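Local structure of designed helical repeat protein (5CWQ) at residues E19-S24 against I41-A46; E11-R16 against Q48-V53. The protein is a de novo designed helical repeat protein with no known natural function, made to explore how stacked helices can form new repeat architectures. All coordinates share one frame; numbering follows the deposited sequence. Where two conformers were deposited one is given.

Contact 1. Residues E19-S24 against I41-A46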
loop_
_atom_site.group_PDB
_atom_site.type_symbol
_atom_site.label_atom_id
_atom_site.label_comp_id
_atom_site.label_asym_id
_atom_site.label_seq_id
_atom_site.Cartn_x
_atom_site.Cartn_y
_atom_site.Cartn_z
ATOM N N GLU A 19 -7.688 4.670 17.710
ATOM C CA GLU A 19 -6.453 4.907 18.448
ATOM C C GLU A 19 -5.402 5.544 17.544
ATOM O O GLU A 19 -4.645 6.414 17.976
ATOM C CB GLU A 19 -5.921 3.602 19.043
ATOM C CG GLU A 19 -6.687 3.120 20.269
ATOM C CD GLU A 19 -6.561 4.065 21.452
ATOM O OE1 GLU A 19 -5.671 4.943 21.429
ATOM O OE2 GLU A 19 -7.354 3.931 22.407
ATOM N N ALA A 20 -5.358 5.108 16.289
ATOM C CA ALA A 20 -4.419 5.663 15.321
ATOM C C ALA A 20 -4.787 7.107 14.991
ATOM O O ALA A 20 -3.912 7.937 14.747
ATOM C CB ALA A 20 -4.393 4.815 14.056
ATOM N N ARG A 21 -6.086 7.398 14.990
ATOM C CA ARG A 21 -6.572 8.748 14.718
ATOM C C ARG A 21 -6.186 9.703 15.839
ATOM O O ARG A 21 -5.856 10.863 15.592
ATOM C CB ARG A 21 -8.091 8.749 14.532
ATOM C CG ARG A 21 -8.552 8.375 13.132
ATOM C CD ARG A 21 -10.067 8.261 13.062
ATOM N NE ARG A 21 -10.545 8.017 11.703
ATOM C CZ ARG A 21 -11.799 7.694 11.394
ATOM N NH1 ARG A 21 -12.713 7.565 12.348
ATOM N NH2 ARG A 21 -12.140 7.493 10.128
ATOM N N LYS A 22 -6.236 9.217 17.075
ATOM C CA LYS A 22 -5.861 10.027 18.227
ATOM C C LYS A 22 -4.351 10.240 18.260
ATOM O O LYS A 22 -3.878 11.330 18.575
ATOM C CB LYS A 22 -6.342 9.374 19.525
ATOM C CG LYS A 22 -7.763 9.764 19.914
ATOM C CD LYS A 22 -8.585 8.569 20.371
ATOM C CE LYS A 22 -8.010 7.923 21.620
ATOM N NZ LYS A 22 -8.826 6.756 22.052
ATOM N N ARG A 23 -3.599 9.196 17.925
ATOM C CA ARG A 23 -2.145 9.301 17.841
ATOM C C ARG A 23 -1.761 10.239 16.702
ATOM O O ARG A 23 -0.768 10.961 16.787
ATOM C CB ARG A 23 -1.506 7.925 17.642
ATOM C CG ARG A 23 -1.477 7.068 18.899
ATOM C CD ARG A 23 -0.613 5.830 18.709
ATOM N NE ARG A 23 -1.157 4.925 17.697
ATOM C CZ ARG A 23 -1.982 3.910 17.948
ATOM N NH1 ARG A 23 -2.380 3.645 19.187
ATOM N NH2 ARG A 23 -2.412 3.153 16.948
ATOM N N SER A 24 -2.553 10.226 15.633
ATOM C CA SER A 24 -2.327 11.122 14.506
ATOM C C SER A 24 -2.523 12.572 14.929
ATOM O O SER A 24 -1.757 13.451 14.538
ATOM C CB SER A 24 -3.266 10.787 13.344
ATOM O OG SER A 24 -2.961 9.523 12.780
ATOM N N ILE A 41 -0.222 5.167 8.537
ATOM C CA ILE A 41 -0.005 3.801 8.069
ATOM C C ILE A 41 -0.865 2.842 8.884
ATOM O O ILE A 41 -1.440 1.896 8.345
ATOM C CB ILE A 41 1.480 3.382 8.172
ATOM C CG1 ILE A 41 2.325 4.195 7.190
ATOM C CG2 ILE A 41 1.650 1.884 7.885
ATOM C CD1 ILE A 41 3.817 4.031 7.380
ATOM N N GLU A 42 -0.943 3.088 10.186
ATOM C CA GLU A 42 -1.741 2.250 11.075
ATOM C C GLU A 42 -3.226 2.402 10.764
ATOM O O GLU A 42 -3.972 1.423 10.783
ATOM C CB GLU A 42 -1.461 2.600 12.538
ATOM C CG GLU A 42 -0.032 2.304 12.967
ATOM C CD GLU A 42 0.315 2.904 14.315
ATOM O OE1 GLU A 42 1.521 3.054 14.607
ATOM O OE2 GLU A 42 -0.616 3.225 15.085
ATOM N N GLU A 43 -3.652 3.629 10.477
ATOM C CA GLU A 43 -5.029 3.874 10.066
ATOM C C GLU A 43 -5.351 3.088 8.803
ATOM O O GLU A 43 -6.385 2.425 8.721
ATOM C CB GLU A 43 -5.273 5.366 9.830
ATOM C CG GLU A 43 -5.278 6.201 11.096
ATOM C CD GLU A 43 -5.646 7.649 10.840
ATOM O OE1 GLU A 43 -6.398 7.911 9.879
ATOM O OE2 GLU A 43 -5.181 8.527 11.599
ATOM N N ALA A 44 -4.450 3.158 7.828
ATOM C CA ALA A 44 -4.624 2.463 6.558
ATOM C C ALA A 44 -4.721 0.950 6.755
ATOM O O ALA A 44 -5.506 0.280 6.083
ATOM C CB ALA A 44 -3.478 2.806 5.614
ATOM N N ARG A 45 -3.920 0.418 7.676
ATOM C CA ARG A 45 -3.973 -1.003 8.018
ATOM C C ARG A 45 -5.345 -1.379 8.560
ATOM O O ARG A 45 -5.920 -2.399 8.179
ATOM C CB ARG A 45 -2.901 -1.351 9.053
ATOM C CG ARG A 45 -1.498 -1.469 8.490
ATOM C CD ARG A 45 -0.459 -1.475 9.599
ATOM N NE ARG A 45 0.891 -1.699 9.089
ATOM C CZ ARG A 45 2.003 -1.466 9.780
ATOM N NH1 ARG A 45 1.937 -0.990 11.017
ATOM N NH2 ARG A 45 3.187 -1.702 9.230
ATOM N N ALA A 46 -5.856 -0.546 9.460
ATOM C CA ALA A 46 -7.160 -0.769 10.068
ATOM C C ALA A 46 -8.264 -0.690 9.019
ATOM O O ALA A 46 -9.195 -1.494 9.026
ATOM C CB ALA A 46 -7.407 0.247 11.176
HETATM O O HOH W 1 -8.857 9.352 9.380
#

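Contact 2. Residues E11-R16 against Q48-V53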
loop_
_atom_site.group_PDB
_atom_site.type_symbol
_atom_site.label_atom_id
_atom_site.label_comp_id
_atom_site.label_asym_id
_atom_site.label_seq_id
_atom_site.Cartn_x
_atom_site.Cartn_y
_atom_site.Cartn_z
ATOM N N GLU A 11 -14.657 -4.905 15.128
ATOM C CA GLU A 11 -14.614 -3.999 16.269
ATOM C C GLU A 11 -13.177 -3.653 16.632
ATOM O O GLU A 11 -12.874 -2.510 16.977
ATOM C CB GLU A 11 -15.328 -4.617 17.470
ATOM C CG GLU A 11 -16.836 -4.694 17.308
ATOM C CD GLU A 11 -17.523 -5.285 18.522
ATOM O OE1 GLU A 11 -16.820 -5.833 19.398
ATOM O OE2 GLU A 11 -18.765 -5.198 18.603
ATOM N N GLU A 12 -12.294 -4.644 16.556
ATOM C CA GLU A 12 -10.878 -4.428 16.830
ATOM C C GLU A 12 -10.271 -3.503 15.781
ATOM O O GLU A 12 -9.403 -2.686 16.089
ATOM C CB GLU A 12 -10.125 -5.759 16.858
ATOM C CG GLU A 12 -8.640 -5.625 17.165
ATOM C CD GLU A 12 -7.917 -6.957 17.151
ATOM O OE1 GLU A 12 -8.581 -7.996 16.946
ATOM O OE2 GLU A 12 -6.682 -6.967 17.344
ATOM N N ALA A 13 -10.733 -3.642 14.542
ATOM C CA ALA A 13 -10.258 -2.807 13.447
ATOM C C ALA A 13 -10.661 -1.354 13.673
ATOM O O ALA A 13 -9.852 -0.441 13.501
ATOM C CB ALA A 13 -10.804 -3.311 12.117
ATOM N N GLU A 14 -11.914 -1.147 14.065
ATOM C CA GLU A 14 -12.411 0.192 14.352
ATOM C C GLU A 14 -11.684 0.776 15.560
ATOM O O GLU A 14 -11.394 1.971 15.604
ATOM C CB GLU A 14 -13.923 0.164 14.600
ATOM C CG GLU A 14 -14.550 1.539 14.797
ATOM C CD GLU A 14 -14.382 2.445 13.589
ATOM O OE1 GLU A 14 -14.262 1.919 12.461
ATOM O OE2 GLU A 14 -14.366 3.681 13.768
ATOM N N ARG A 15 -11.389 -0.077 16.538
ATOM C CA ARG A 15 -10.658 0.337 17.731
ATOM C C ARG A 15 -9.237 0.775 17.374
ATOM O O ARG A 15 -8.741 1.782 17.880
ATOM C CB ARG A 15 -10.630 -0.802 18.755
ATOM C CG ARG A 15 -9.712 -0.568 19.945
ATOM C CD ARG A 15 -8.451 -1.416 19.836
ATOM N NE ARG A 15 -7.474 -1.097 20.876
ATOM C CZ ARG A 15 -6.328 -1.748 21.052
ATOM N NH1 ARG A 15 -6.004 -2.764 20.262
ATOM N NH2 ARG A 15 -5.504 -1.385 22.026
ATOM N N ARG A 16 -8.587 0.011 16.502
ATOM C CA ARG A 16 -7.247 0.345 16.034
ATOM C C ARG A 16 -7.253 1.660 15.261
ATOM O O ARG A 16 -6.347 2.481 15.407
ATOM C CB ARG A 16 -6.692 -0.780 15.159
ATOM C CG ARG A 16 -5.998 -1.889 15.937
ATOM C CD ARG A 16 -5.879 -3.157 15.107
ATOM N NE ARG A 16 -4.715 -3.958 15.481
ATOM C CZ ARG A 16 -4.635 -4.709 16.575
ATOM N NH1 ARG A 16 -5.650 -4.764 17.428
ATOM N NH2 ARG A 16 -3.533 -5.403 16.822
ATOM N N GLN A 48 -7.951 -1.241 5.808
ATOM C CA GLN A 48 -7.848 -2.422 4.959
ATOM C C GLN A 48 -8.579 -3.593 5.605
ATOM O O GLN A 48 -9.230 -4.385 4.924
ATOM C CB GLN A 48 -6.389 -2.799 4.702
ATOM C CG GLN A 48 -6.236 -3.987 3.754
ATOM C CD GLN A 48 -4.841 -4.577 3.745
ATOM O OE1 GLN A 48 -4.082 -4.433 4.703
ATOM N NE2 GLN A 48 -4.497 -5.252 2.654
ATOM N N GLU A 49 -8.463 -3.696 6.924
ATOM C CA GLU A 49 -9.115 -4.769 7.662
ATOM C C GLU A 49 -10.633 -4.636 7.566
ATOM O O GLU A 49 -11.335 -5.621 7.354
ATOM C CB GLU A 49 -8.668 -4.761 9.126
ATOM C CG GLU A 49 -9.003 -6.036 9.880
ATOM C CD GLU A 49 -8.478 -6.030 11.305
ATOM O OE1 GLU A 49 -7.693 -5.120 11.649
ATOM O OE2 GLU A 49 -8.851 -6.936 12.082
ATOM N N LEU A 50 -11.133 -3.411 7.709
ATOM C CA LEU A 50 -12.565 -3.146 7.594
ATOM C C LEU A 50 -13.086 -3.508 6.206
ATOM O O LEU A 50 -14.181 -4.055 6.067
ATOM C CB LEU A 50 -12.863 -1.675 7.894
ATOM C CG LEU A 50 -12.641 -1.214 9.335
ATOM C CD1 LEU A 50 -12.673 0.307 9.419
ATOM C CD2 LEU A 50 -13.681 -1.821 10.265
ATOM N N ALA A 51 -12.299 -3.200 5.183
ATOM C CA ALA A 51 -12.680 -3.495 3.807
ATOM C C ALA A 51 -12.786 -5.000 3.579
ATOM O O ALA A 51 -13.721 -5.476 2.934
ATOM C CB ALA A 51 -11.680 -2.881 2.840
ATOM N N ARG A 52 -11.825 -5.745 4.114
ATOM C CA ARG A 52 -11.806 -7.192 3.948
ATOM C C ARG A 52 -12.957 -7.852 4.704
ATOM O O ARG A 52 -13.502 -8.860 4.254
ATOM C CB ARG A 52 -10.464 -7.762 4.409
ATOM C CG ARG A 52 -9.343 -7.541 3.406
ATOM C CD ARG A 52 -8.015 -8.077 3.908
ATOM N NE ARG A 52 -7.105 -8.371 2.802
ATOM C CZ ARG A 52 -6.879 -9.585 2.301
ATOM N NH1 ARG A 52 -7.481 -10.661 2.800
ATOM N NH2 ARG A 52 -6.031 -9.726 1.291
ATOM N N VAL A 53 -13.326 -7.281 5.847
ATOM C CA VAL A 53 -14.482 -7.760 6.600
ATOM C C VAL A 53 -15.751 -7.521 5.788
ATOM O O VAL A 53 -16.633 -8.377 5.730
ATOM C CB VAL A 53 -14.598 -7.065 7.981
ATOM C CG1 VAL A 53 -15.959 -7.331 8.628
ATOM C CG2 VAL A 53 -13.486 -7.531 8.903
#

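Contact 1. Residues E19-S24 against I41-A46
Glu43 lays its chain across the methyl group of Ala20, with CG of Glu43 3.4 Å from CB of Ala20, where the backbones of helices 5-30 and 33-57 come closest within the two segments. CG of Glu43 is anti to its carbonyl carbon and the chain runs on extended, which carries the carboxylate past the methyl to the flank of the partner helix. There OE2 of Glu43 lies 2.7 Å from OG of Ser24, in the conformer of the serine described here. The same hydroxyl is equally near O of Ala20, so both acceptors lie within reach of its one proton. CG of Arg21 packs against the carboxylate, 3.7 Å from OE2 of Glu43, and the extended arginine crosses it with the guanidinium plane almost perpendicular. The charged groups do not touch: a water accepts from NE of Arg21 and donates to OE1 of Glu43 over 2.9 Å, so both oxygens of this buried acid have polar neighbours.

On the other flank of Ala20, Arg23 bends at chi3 (-65°), folding its guanidinium back over its own helix, one face above O of Glu19. Its edge is thereby turned to Glu42, whose OE2 receives NH2 of Arg23 at 2.6 Å in a salt bridge. NH2 lies nearly in line with the C-O bond, but the hydrogen bond itself is bent (137° at the hydrogen) and the oxygen sits 26° out of the guanidinium plane; NE of Arg23 adds a weak bond to the same atom. A small alanine at the closest point, an inward acid beside it and a salt bridge on the more exposed side join an antiparallel helical hairpin, its segment axes 8.9 Å apart, as in alpha-helical repeat proteins.

Contact 2. Residues E11-R16 against Q48-V53
The carboxylate of Glu49 presents one face to the methyl group of Ala13, whose CB stands above the group, 3.6 Å from OE1 of Glu49 and scarcely farther from CD. CG of Glu49 is anti to the backbone N (chi1 -165°) and the rest of the chain is extended, so the acid reaches over the alanine. Past OE1 of Glu49 lies CD of Arg16, 4.4 Å from that oxygen. NE of Arg16 remains 5.0 Å from OE1 of Glu49, an attraction of opposite charges without a salt bridge. The guanidinium of Arg16 instead forms a salt bridge with Glu12, one turn earlier, although the modelled length of that pair is doubtful; its NH1 also lies at the edge of the Arg15 guanidinium, in its plane.

Ala13 sits between Glu49 and Leu50 in the interface of the antiparallel helices 5-30 and 33-57, the first helical hairpin of the repeat array, whose segment axes lie 9.1 Å apart at 157°. CD2 of Leu50 packs 3.7 Å from CB of Ala13 and supplies the apolar side of the contact. Its other branch, CD1, meets OE1 of Glu14 at 3.8 Å. Glu14 bends at chi2 (61°), bringing its carboxylate alongside the leucine and to Lys69 of helix 60-86, its salt-bridge partner; Leu50 touches the same lysine. With a serine in place of Glu49, the methyl of Ala13 would probably lose the flat group that covers it, and Arg16 the nearby negative charge. OE2 of Glu49 is 5.0 Å from OE1 of Glu12, a like-charge approach probably eased by the salt bridge between Glu12 and Arg8.

Contacts 1 and 2 lie along the same antiparallel pair, helices 5-30 and 33-57, with their centres about 11 Å apart; contact 1 is nearer the turn of the hairpin and contact 2 nearer its open end. Ala46 joins them: its CB packs 3.4 Å from O of Ala13 and 4.2 Å from CB of Arg16. Helix 60-86 adjoins both, since Lys69 touches Arg21 of contact 1 and pairs with Glu14 of contact 2. Just past contact 2, the disulfide between Cys55 and Cys113 ties helix 33-57 covalently to helix 90-114. Both contacts thus join the first two helices of the designed chain, at two levels of one hairpin.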